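Local coordinates for protein replicative DNA helicase (Nostoc punctiforme, PDB 4O1R) that probably excises itself from a host replicative helicase by protein splicing, its chain being the intein carried within that DnaB precursor, at residues K23-A35 with L43-G55. Numbering follows the deposited sequence.
Sequences KELVGKSGFAVWA and LEKAIVSNAFSTG
Strands 31-37 and 42-55 form an antiparallel beta hairpin of the intein splicing domain, and the type II turn Leu25-Lys28 docks on the second strand at Ala51. Val33 and Ala46 are a hydrogen-bonded pair: Val33 N donates to Ala46 O at 2.9 Å and Ala46 N donates in return to Val33 O; Ala35 and Glu44 repeat the pattern. At the open end of the hairpin Gly30 N hydrogen-bonds to Val48 O at 2.8 Å, beside a bond from Val48 N to Phe31 O. At the turn, Gly27 N donates a hydrogen bond to Ala51 O at 3.1 Å. A water (water 1) links the turn to the second strand, accepting from Ala51 N at 2.9 Å and lying within donating distance of Lys28 O and Asn50 OD1. Val48 lies over one face of the Phe31 ring in a CH-pi contact, its CB 3.9 Å from the centroid; chi1 of 62° sets Phe31 CG between its backbone N and carbonyl carbon, and the ring then reaches back over Val48. On the face of the sheet that carries Phe31, Val33, Ala35, Ala46 and Val48, Val48 CG2 touches Val33 CG2 at 3.7 Å, and Ala35 CB meets Ala46 CB. The opposite face of the sheet carries Trp34 and Lys45, the indole running alongside the lysine chain with Trp34 CZ3 3.8 Å from Lys45 CG. Strand 132-135 packs against Val33, Trp34, Ala35 and Leu43, while strand 106-126 meets Ala51 and Phe52 through Leu125 and Thr126.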
loop_
_atom_site.group_PDB
_atom_site.type_symbol
_atom_site.label_atom_id
_atom_site.label_comp_id
_atom_site.label_asym_id
_atom_site.label_seq_id
_atom_site.Cartn_x
_atom_site.Cartn_y
_atom_site.Cartn_z
ATOM N N LYS A 23 7.822 -8.548 4.129
ATOM C CA LYS A 23 8.731 -9.024 5.184
ATOM C C LYS A 23 10.048 -9.553 4.586
ATOM O O LYS A 23 11.103 -9.439 5.208
ATOM C CB LYS A 23 8.069 -10.075 6.079
ATOM C CG LYS A 23 9.017 -10.638 7.113
ATOM C CD LYS A 23 8.443 -11.777 7.907
ATOM C CE LYS A 23 9.465 -12.221 8.945
ATOM N NZ LYS A 23 8.905 -13.245 9.867
ATOM N N GLU A 24 9.987 -10.102 3.376
ATOM C CA GLU A 24 11.176 -10.693 2.744
ATOM C C GLU A 24 12.140 -9.646 2.186
ATOM O O GLU A 24 13.282 -9.969 1.833
ATOM C CB GLU A 24 10.762 -11.702 1.667
ATOM C CG GLU A 24 10.034 -12.916 2.257
ATOM C CD GLU A 24 9.570 -13.928 1.222
ATOM O OE1 GLU A 24 9.961 -13.810 0.047
ATOM O OE2 GLU A 24 8.802 -14.843 1.593
ATOM N N LEU A 25 11.701 -8.390 2.130
ATOM C CA LEU A 25 12.535 -7.325 1.574
ATOM C C LEU A 25 13.346 -6.574 2.621
ATOM O O LEU A 25 14.146 -5.710 2.274
ATOM C CB LEU A 25 11.682 -6.336 0.777
ATOM C CG LEU A 25 11.075 -6.957 -0.483
ATOM C CD1 LEU A 25 10.006 -6.030 -1.017
ATOM C CD2 LEU A 25 12.151 -7.238 -1.527
ATOM N N VAL A 26 13.134 -6.892 3.898
ATOM C CA VAL A 26 13.838 -6.179 4.976
ATOM C C VAL A 26 15.346 -6.203 4.734
ATOM O O VAL A 26 15.922 -7.261 4.478
ATOM C CB VAL A 26 13.461 -6.698 6.395
ATOM C CG1 VAL A 26 14.397 -6.134 7.452
ATOM C CG2 VAL A 26 12.025 -6.340 6.716
ATOM N N GLY A 27 15.960 -5.023 4.775
ATOM C CA GLY A 27 17.400 -4.909 4.607
ATOM C C GLY A 27 17.853 -4.714 3.172
ATOM O O GLY A 27 19.028 -4.421 2.933
ATOM N N LYS A 28 16.937 -4.892 2.219
ATOM C CA LYS A 28 17.251 -4.690 0.801
ATOM C C LYS A 28 17.024 -3.231 0.425
ATOM O O LYS A 28 16.267 -2.510 1.092
ATOM C CB LYS A 28 16.396 -5.602 -0.095
ATOM C CG LYS A 28 16.387 -7.099 0.263
ATOM C CD LYS A 28 17.762 -7.725 0.273
ATOM C CE LYS A 28 17.663 -9.250 0.285
ATOM N NZ LYS A 28 18.998 -9.898 0.396
ATOM N N SER A 29 17.669 -2.780 -0.645
ATOM C CA SER A 29 17.503 -1.397 -1.096
ATOM C C SER A 29 17.935 -1.256 -2.541
ATOM O O SER A 29 18.602 -2.140 -3.083
ATOM C CB SER A 29 18.305 -0.433 -0.213
ATOM O OG SER A 29 19.687 -0.695 -0.322
ATOM N N GLY A 30 17.564 -0.139 -3.158
ATOM C CA GLY A 30 18.000 0.164 -4.516
ATOM C C GLY A 30 17.277 -0.645 -5.569
ATOM O O GLY A 30 17.809 -0.892 -6.654
ATOM N N PHE A 31 16.063 -1.071 -5.254
ATOM C CA PHE A 31 15.252 -1.833 -6.198
ATOM C C PHE A 31 13.942 -1.117 -6.456
ATOM O O PHE A 31 13.510 -0.312 -5.650
ATOM C CB PHE A 31 14.990 -3.247 -5.673
ATOM C CG PHE A 31 14.225 -3.282 -4.378
ATOM C CD1 PHE A 31 12.827 -3.359 -4.378
ATOM C CD2 PHE A 31 14.891 -3.210 -3.159
ATOM C CE1 PHE A 31 12.111 -3.377 -3.189
ATOM C CE2 PHE A 31 14.190 -3.237 -1.961
ATOM C CZ PHE A 31 12.789 -3.308 -1.970
ATOM N N ALA A 32 13.317 -1.425 -7.585
ATOM C CA ALA A 32 12.108 -0.725 -8.020
ATOM C C ALA A 32 10.820 -1.498 -7.794
ATOM O O ALA A 32 10.750 -2.722 -8.013
ATOM C CB ALA A 32 12.224 -0.327 -9.475
ATOM N N VAL A 33 9.810 -0.753 -7.352
ATOM C CA VAL A 33 8.434 -1.226 -7.215
ATOM C C VAL A 33 7.530 -0.266 -7.997
ATOM O O VAL A 33 8.016 0.702 -8.588
ATOM C CB VAL A 33 8.012 -1.347 -5.725
ATOM C CG1 VAL A 33 8.974 -2.277 -4.982
ATOM C CG2 VAL A 33 7.974 0.020 -5.045
ATOM N N TRP A 34 6.227 -0.529 -8.013
ATOM C CA TRP A 34 5.288 0.404 -8.637
ATOM C C TRP A 34 4.776 1.423 -7.632
ATOM O O TRP A 34 4.548 1.097 -6.469
ATOM C CB TRP A 34 4.112 -0.330 -9.282
ATOM C CG TRP A 34 4.540 -1.100 -10.471
ATOM C CD1 TRP A 34 4.719 -2.451 -10.551
ATOM C CD2 TRP A 34 4.900 -0.565 -11.748
ATOM N NE1 TRP A 34 5.145 -2.795 -11.813
ATOM C CE2 TRP A 34 5.274 -1.656 -12.565
ATOM C CE3 TRP A 34 4.938 0.730 -12.286
ATOM C CZ2 TRP A 34 5.680 -1.491 -13.890
ATOM C CZ3 TRP A 34 5.346 0.890 -13.610
ATOM C CH2 TRP A 34 5.706 -0.215 -14.394
ATOM N N ALA A 35 4.603 2.653 -8.100
ATOM C CA ALA A 35 4.081 3.744 -7.276
ATOM C C ALA A 35 3.266 4.692 -8.127
ATOM O O ALA A 35 3.385 4.724 -9.351
ATOM C CB ALA A 35 5.221 4.502 -6.606
ATOM N N LEU A 43 0.794 5.140 -12.852
ATOM C CA LEU A 43 1.797 4.332 -12.168
ATOM C C LEU A 43 3.172 4.492 -12.819
ATOM O O LEU A 43 3.287 4.596 -14.046
ATOM C CB LEU A 43 1.408 2.853 -12.168
ATOM C CG LEU A 43 0.211 2.352 -11.365
ATOM C CD1 LEU A 43 0.269 0.833 -11.370
ATOM C CD2 LEU A 43 0.222 2.869 -9.929
ATOM N N GLU A 44 4.203 4.518 -11.977
ATOM C CA GLU A 44 5.596 4.656 -12.410
ATOM C C GLU A 44 6.479 3.750 -11.582
ATOM O O GLU A 44 6.139 3.395 -10.455
ATOM C CB GLU A 44 6.100 6.091 -12.214
ATOM C CG GLU A 44 5.528 7.139 -13.141
ATOM C CD GLU A 44 6.139 8.510 -12.902
ATOM O OE1 GLU A 44 7.036 8.643 -12.036
ATOM O OE2 GLU A 44 5.720 9.462 -13.584
ATOM N N LYS A 45 7.616 3.374 -12.150
ATOM C CA LYS A 45 8.650 2.647 -11.417
ATOM C C LYS A 45 9.273 3.577 -10.378
ATOM O O LYS A 45 9.580 4.734 -10.675
ATOM C CB LYS A 45 9.724 2.145 -12.386
ATOM C CG LYS A 45 9.155 1.368 -13.562
ATOM C CD LYS A 45 10.219 1.003 -14.579
ATOM C CE LYS A 45 9.597 0.309 -15.785
ATOM N NZ LYS A 45 10.643 -0.200 -16.720
ATOM N N ALA A 46 9.464 3.058 -9.168
ATOM C CA ALA A 46 9.951 3.850 -8.041
ATOM C C ALA A 46 10.956 3.070 -7.203
ATOM O O ALA A 46 10.700 1.934 -6.807
ATOM C CB ALA A 46 8.785 4.290 -7.174
ATOM N N ILE A 47 12.085 3.698 -6.904
ATOM C CA ILE A 47 13.142 3.066 -6.118
ATOM C C ILE A 47 12.838 3.059 -4.615
ATOM O O ILE A 47 12.421 4.068 -4.030
ATOM C CB ILE A 47 14.529 3.720 -6.389
ATOM C CG1 ILE A 47 14.927 3.510 -7.851
ATOM C CG2 ILE A 47 15.605 3.184 -5.417
ATOM C CD1 ILE A 47 15.154 2.066 -8.265
ATOM N N VAL A 48 13.052 1.905 -4.000
ATOM C CA VAL A 48 12.928 1.731 -2.566
ATOM C C VAL A 48 14.309 1.857 -1.933
ATOM O O VAL A 48 15.237 1.152 -2.328
ATOM C CB VAL A 48 12.332 0.341 -2.248
ATOM C CG1 VAL A 48 12.336 0.064 -0.749
ATOM C CG2 VAL A 48 10.925 0.219 -2.821
ATOM N N SER A 49 14.435 2.762 -0.961
ATOM C CA SER A 49 15.710 3.006 -0.285
ATOM C C SER A 49 15.894 2.248 1.029
ATOM O O SER A 49 17.011 2.143 1.536
ATOM C CB SER A 49 15.869 4.505 -0.009
ATOM O OG SER A 49 14.825 4.969 0.831
ATOM N N ASN A 50 14.800 1.751 1.598
ATOM C CA ASN A 50 14.843 1.087 2.903
ATOM C C ASN A 50 13.599 0.223 3.045
ATOM O O ASN A 50 12.525 0.625 2.604
ATOM C CB ASN A 50 14.882 2.135 4.036
ATOM C CG ASN A 50 15.438 1.587 5.340
ATOM O OD1 ASN A 50 16.107 0.554 5.367
ATOM N ND2 ASN A 50 15.178 2.303 6.436
ATOM N N ALA A 51 13.754 -0.938 3.673
ATOM C CA ALA A 51 12.638 -1.833 4.000
ATOM C C ALA A 51 12.885 -2.341 5.405
ATOM O O ALA A 51 13.977 -2.819 5.700
ATOM C CB ALA A 51 12.566 -2.995 3.011
ATOM N N PHE A 52 11.880 -2.227 6.279
ATOM C CA PHE A 52 12.136 -2.396 7.710
ATOM C C PHE A 52 10.880 -2.778 8.478
ATOM O O PHE A 52 9.761 -2.476 8.058
ATOM C CB PHE A 52 12.716 -1.088 8.288
ATOM C CG PHE A 52 11.905 0.129 7.942
ATOM C CD1 PHE A 52 12.127 0.829 6.749
ATOM C CD2 PHE A 52 10.904 0.584 8.800
ATOM C CE1 PHE A 52 11.362 1.933 6.418
ATOM C CE2 PHE A 52 10.134 1.696 8.480
ATOM C CZ PHE A 52 10.367 2.380 7.286
ATOM N N SER A 53 11.098 -3.414 9.623
ATOM C CA SER A 53 10.067 -3.678 10.615
ATOM C C SER A 53 9.899 -2.466 11.505
ATOM O O SER A 53 10.878 -1.812 11.880
ATOM C CB SER A 53 10.524 -4.852 11.478
ATOM O OG SER A 53 9.694 -4.999 12.612
ATOM N N THR A 54 8.659 -2.174 11.876
ATOM C CA THR A 54 8.434 -1.131 12.872
ATOM C C THR A 54 7.920 -1.700 14.195
ATOM O O THR A 54 7.511 -0.943 15.079
ATOM C CB THR A 54 7.484 -0.023 12.382
ATOM O OG1 THR A 54 6.211 -0.596 12.104
ATOM C CG2 THR A 54 8.017 0.654 11.128
ATOM N N GLY A 55 7.966 -3.020 14.344
ATOM C CA GLY A 55 7.530 -3.665 15.590
ATOM C C GLY A 55 6.185 -4.344 15.426
ATOM O O GLY A 55 5.724 -4.559 14.300
HETATM O O HOH W 1 16.402 -2.035 3.760
#